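Local coordinates for protein 6-phospho-beta-d glycosidase (Streptococcus pyogenes, PDB 5FOO) that probably hydrolyses 6-phospho-beta-glucosides as a family 1 glycoside hydrolase and binds 6-phosphocyclophellitol in its active-site pocket, at residues Pro301-Ala309 / Trp321-Pro329. The protein carries 1 engineered substitution. Residues are numbered along the deposited sequence; the frame is centred on the assembly and turned at random.
Sequences PKRVKAPDA and WYYDPYLMP. With EDO (1,2-ethanediol), chain L; EDO (1,2-ethanediol), chain K.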
loop_
_atom_site.group_PDB
_atom_site.type_symbol
_atom_site.label_atom_id
_atom_site.label_comp_id
_atom_site.label_asym_id
_atom_site.label_seq_id
_atom_site.Cartn_x
_atom_site.Cartn_y
_atom_site.Cartn_z
ATOM N N PRO A 301 13.307 -4.091 5.461
ATOM C CA PRO A 301 13.104 -4.975 6.610
ATOM C C PRO A 301 12.931 -4.197 7.914
ATOM O O PRO A 301 13.213 -3.023 7.949
ATOM C CB PRO A 301 14.401 -5.777 6.616
ATOM C CG PRO A 301 15.430 -4.777 6.175
ATOM C CD PRO A 301 14.726 -4.081 5.043
ATOM N N LYS A 302 12.452 -4.862 8.936
ATOM C CA LYS A 302 12.264 -4.314 10.286
ATOM C C LYS A 302 13.023 -5.282 11.192
ATOM O O LYS A 302 12.931 -6.498 10.990
ATOM C CB LYS A 302 10.785 -4.296 10.720
ATOM C CG LYS A 302 9.791 -3.589 9.788
ATOM N N ARG A 303 13.791 -4.752 12.157
ATOM C CA ARG A 303 14.302 -5.529 13.273
ATOM C C ARG A 303 13.932 -4.888 14.622
ATOM O O ARG A 303 13.801 -3.666 14.737
ATOM C CB ARG A 303 15.817 -5.674 13.184
ATOM C CG ARG A 303 16.332 -6.144 11.835
ATOM C CD ARG A 303 17.850 -5.947 11.697
ATOM N NE ARG A 303 18.265 -6.404 10.391
ATOM C CZ ARG A 303 18.292 -7.697 10.014
ATOM N NH1 ARG A 303 18.032 -8.699 10.842
ATOM N NH2 ARG A 303 18.682 -7.991 8.797
ATOM N N VAL A 304 13.764 -5.731 15.628
ATOM C CA VAL A 304 13.370 -5.249 16.943
ATOM C C VAL A 304 14.154 -5.946 18.051
ATOM O O VAL A 304 14.762 -7.008 17.827
ATOM C CB VAL A 304 11.883 -5.455 17.213
ATOM C CG1 VAL A 304 11.049 -4.735 16.145
ATOM C CG2 VAL A 304 11.578 -6.937 17.321
ATOM N N LYS A 305 14.126 -5.321 19.234
ATOM C CA LYS A 305 14.701 -5.896 20.468
ATOM C C LYS A 305 13.742 -5.628 21.625
ATOM O O LYS A 305 12.823 -4.833 21.488
ATOM C CB LYS A 305 16.083 -5.287 20.789
ATOM C CG LYS A 305 15.995 -3.795 21.070
ATOM C CD LYS A 305 17.318 -3.131 21.417
ATOM C CE LYS A 305 17.037 -1.641 21.534
ATOM N NZ LYS A 305 18.272 -0.964 21.933
ATOM N N ALA A 306 13.972 -6.323 22.741
ATOM C CA ALA A 306 13.316 -6.047 24.002
ATOM C C ALA A 306 13.454 -4.568 24.327
ATOM O O ALA A 306 14.490 -3.980 24.054
ATOM C CB ALA A 306 13.959 -6.837 25.127
ATOM N N PRO A 307 12.390 -3.964 24.859
ATOM C CA PRO A 307 12.452 -2.540 25.159
ATOM C C PRO A 307 13.642 -2.132 26.108
ATOM O O PRO A 307 13.892 -2.754 27.094
ATOM C CB PRO A 307 11.076 -2.225 25.756
ATOM C CG PRO A 307 10.456 -3.499 26.079
ATOM C CD PRO A 307 11.183 -4.603 25.360
ATOM N N ASP A 308 14.376 -1.118 25.713
ATOM C CA ASP A 308 15.467 -0.549 26.473
ATOM C C ASP A 308 14.978 0.077 27.818
ATOM O O ASP A 308 15.711 0.108 28.800
ATOM C CB ASP A 308 16.138 0.524 25.595
ATOM C CG ASP A 308 17.390 1.065 26.216
ATOM O OD1 ASP A 308 18.298 0.265 26.552
ATOM O OD2 ASP A 308 17.440 2.299 26.436
ATOM N N ALA A 309 13.740 0.555 27.831
ATOM C CA ALA A 309 13.135 1.177 28.984
ATOM C C ALA A 309 11.700 0.727 29.155
ATOM O O ALA A 309 10.999 0.547 28.187
ATOM C CB ALA A 309 13.219 2.684 28.834
ATOM N N TRP A 321 5.434 -0.444 23.543
ATOM C CA TRP A 321 5.625 -0.872 24.918
ATOM C C TRP A 321 6.372 -2.184 24.959
ATOM O O TRP A 321 6.981 -2.442 25.949
ATOM C CB TRP A 321 4.299 -1.176 25.640
ATOM C CG TRP A 321 3.385 0.025 26.059
ATOM C CD1 TRP A 321 3.502 1.320 25.685
ATOM C CD2 TRP A 321 2.222 -0.051 26.913
ATOM N NE1 TRP A 321 2.488 2.068 26.269
ATOM C CE2 TRP A 321 1.703 1.244 27.032
ATOM C CE3 TRP A 321 1.603 -1.092 27.608
ATOM C CZ2 TRP A 321 0.559 1.535 27.814
ATOM C CZ3 TRP A 321 0.460 -0.817 28.361
ATOM C CH2 TRP A 321 -0.056 0.483 28.442
ATOM N N TYR A 322 6.234 -3.059 23.947
ATOM C CA TYR A 322 6.782 -4.401 24.014
ATOM C C TYR A 322 8.029 -4.621 23.150
ATOM O O TYR A 322 8.546 -5.739 23.127
ATOM C CB TYR A 322 5.700 -5.436 23.663
ATOM C CG TYR A 322 4.539 -5.367 24.599
ATOM C CD1 TYR A 322 4.653 -5.821 25.886
ATOM C CD2 TYR A 322 3.355 -4.712 24.231
ATOM C CE1 TYR A 322 3.604 -5.682 26.795
ATOM C CE2 TYR A 322 2.283 -4.595 25.110
ATOM C CZ TYR A 322 2.412 -5.065 26.407
ATOM O OH TYR A 322 1.354 -4.971 27.314
ATOM N N TYR A 323 8.497 -3.601 22.426
ATOM C CA TYR A 323 9.694 -3.757 21.607
ATOM C C TYR A 323 10.195 -2.384 21.204
ATOM O O TYR A 323 9.425 -1.484 21.159
ATOM C CB TYR A 323 9.391 -4.608 20.323
ATOM C CG TYR A 323 8.336 -4.020 19.386
ATOM C CD1 TYR A 323 8.686 -3.097 18.406
ATOM C CD2 TYR A 323 6.984 -4.342 19.533
ATOM C CE1 TYR A 323 7.714 -2.483 17.565
ATOM C CE2 TYR A 323 5.993 -3.750 18.707
ATOM C CZ TYR A 323 6.372 -2.841 17.714
ATOM O OH TYR A 323 5.434 -2.297 16.909
ATOM N N ASP A 324 11.484 -2.296 20.881
ATOM C CA ASP A 324 12.120 -1.159 20.297
ATOM C C ASP A 324 12.664 -1.575 18.927
ATOM O O ASP A 324 13.003 -2.738 18.725
ATOM C CB ASP A 324 13.393 -0.727 21.102
ATOM C CG ASP A 324 13.090 -0.126 22.481
ATOM O OD1 ASP A 324 11.922 -0.007 22.880
ATOM O OD2 ASP A 324 14.062 0.182 23.192
ATOM N N PRO A 325 12.810 -0.614 18.018
ATOM C CA PRO A 325 13.555 -0.841 16.791
ATOM C C PRO A 325 14.974 -1.231 17.088
ATOM O O PRO A 325 15.544 -0.709 18.027
ATOM C CB PRO A 325 13.527 0.540 16.113
ATOM C CG PRO A 325 12.278 1.148 16.581
ATOM C CD PRO A 325 12.100 0.667 18.007
ATOM N N TYR A 326 15.574 -2.122 16.289
ATOM C CA TYR A 326 16.949 -2.487 16.490
ATOM C C TYR A 326 17.722 -2.273 15.191
ATOM O O TYR A 326 17.203 -2.545 14.098
ATOM C CB TYR A 326 17.018 -3.914 17.006
ATOM C CG TYR A 326 18.392 -4.513 17.006
ATOM C CD1 TYR A 326 19.363 -4.065 17.900
ATOM C CD2 TYR A 326 18.755 -5.489 16.073
ATOM C CE1 TYR A 326 20.634 -4.636 17.909
ATOM C CE2 TYR A 326 20.025 -6.039 16.041
ATOM C CZ TYR A 326 20.959 -5.584 16.962
ATOM O OH TYR A 326 22.192 -6.104 16.977
ATOM N N LEU A 327 18.938 -1.747 15.300
ATOM C CA LEU A 327 19.840 -1.645 14.161
ATOM C C LEU A 327 20.941 -2.691 14.299
ATOM O O LEU A 327 21.575 -2.797 15.342
ATOM C CB LEU A 327 20.400 -0.224 14.011
ATOM C CG LEU A 327 19.697 0.649 12.963
ATOM C CD1 LEU A 327 18.346 1.201 13.469
ATOM C CD2 LEU A 327 20.674 1.740 12.537
ATOM N N MET A 328 21.127 -3.471 13.236
ATOM C CA MET A 328 22.035 -4.600 13.227
ATOM C C MET A 328 23.403 -4.054 12.737
ATOM O O MET A 328 23.503 -3.575 11.603
ATOM C CB MET A 328 21.529 -5.729 12.291
ATOM C CG MET A 328 22.392 -6.985 12.234
ATOM S SD MET A 328 21.886 -8.197 10.991
ATOM C CE MET A 328 22.014 -7.380 9.402
ATOM N N PRO A 329 24.439 -4.131 13.588
ATOM C CA PRO A 329 25.755 -3.784 13.082
ATOM C C PRO A 329 26.151 -4.541 11.789
ATOM O O PRO A 329 25.989 -5.738 11.697
ATOM C CB PRO A 329 26.693 -4.128 14.281
ATOM C CG PRO A 329 25.783 -4.169 15.514
ATOM C CD PRO A 329 24.476 -4.662 14.984
HETATM C C1 EDO L . 10.810 2.251 20.892
HETATM O O1 EDO L . 11.706 3.372 21.174
HETATM C C2 EDO L . 9.888 1.939 22.085
HETATM O O2 EDO L . 9.650 0.538 22.451
HETATM C C1 EDO K . 9.047 1.346 25.816
HETATM O O1 EDO K . 8.581 0.313 26.731
HETATM C C2 EDO K . 7.962 2.406 25.601
HETATM O O2 EDO K . 8.100 2.906 24.261
HETATM O O HOH W 1 15.156 -2.311 11.968
HETATM O O HOH W 2 16.111 1.684 22.209
HETATM O O HOH W 3 12.274 1.473 25.254
#
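K305 and D324 form the hydrogen-bonded pair of a short antiparallel ladder that joins strand 302-305 to strand 324-325, the latter an outer strand of a small three-stranded sheet beside the (beta/alpha)8 barrel of this family 1 glycosidase. Both strands belong to the excursion after barrel strand 293-297; strand 228-230, which follows barrel strand 218-224, completes the sheet. K305 N gives its hydrogen to D324 O at 2.9 Å, and D324 N returns a bond to K305 O. V304 and P325 are the adjoining non-hydrogen-bonded pair, beyond which Y326 N reaches R303 O at 2.8 Å. Water 1 also links R303 N to Y326 O.

V304 CG1 meets ring atom CD1 of Y323 obliquely at 3.7 Å; Y323 also packs on A240 and A244 of helix 235-258. On the face carrying K305 and D324, the extended lysine chain passes D324 CB, with CE 3.8 Å away, and lies across Y326 at about a right angle. Its NZ stays 4.5 Å from D324 OD2, too far for a salt bridge; water 2 donates to this oxygen and accepts a weak bond from NZ. At the far end M328 runs out with CG anti to its backbone N (chi1 -178°), which carries SD over the centre of one face of the R303 guanidinium, 3.7 Å above its plane; the bend at chi3 (61°) then swings CE to 3.4 Å from NH2. E340 holds R303 NE by a salt bridge, and Y342 adds a cation-pi contact.

Past the ladder, P307 sets CG against W321 O and CD against Y322 O. The D324 carboxylate holds the segment that follows strand 302-305: D308 N donates to OD2 at 2.9 Å, nearly straight (170°) but from above the carboxylate plane, while water 3 bridges OD1 to A309 N.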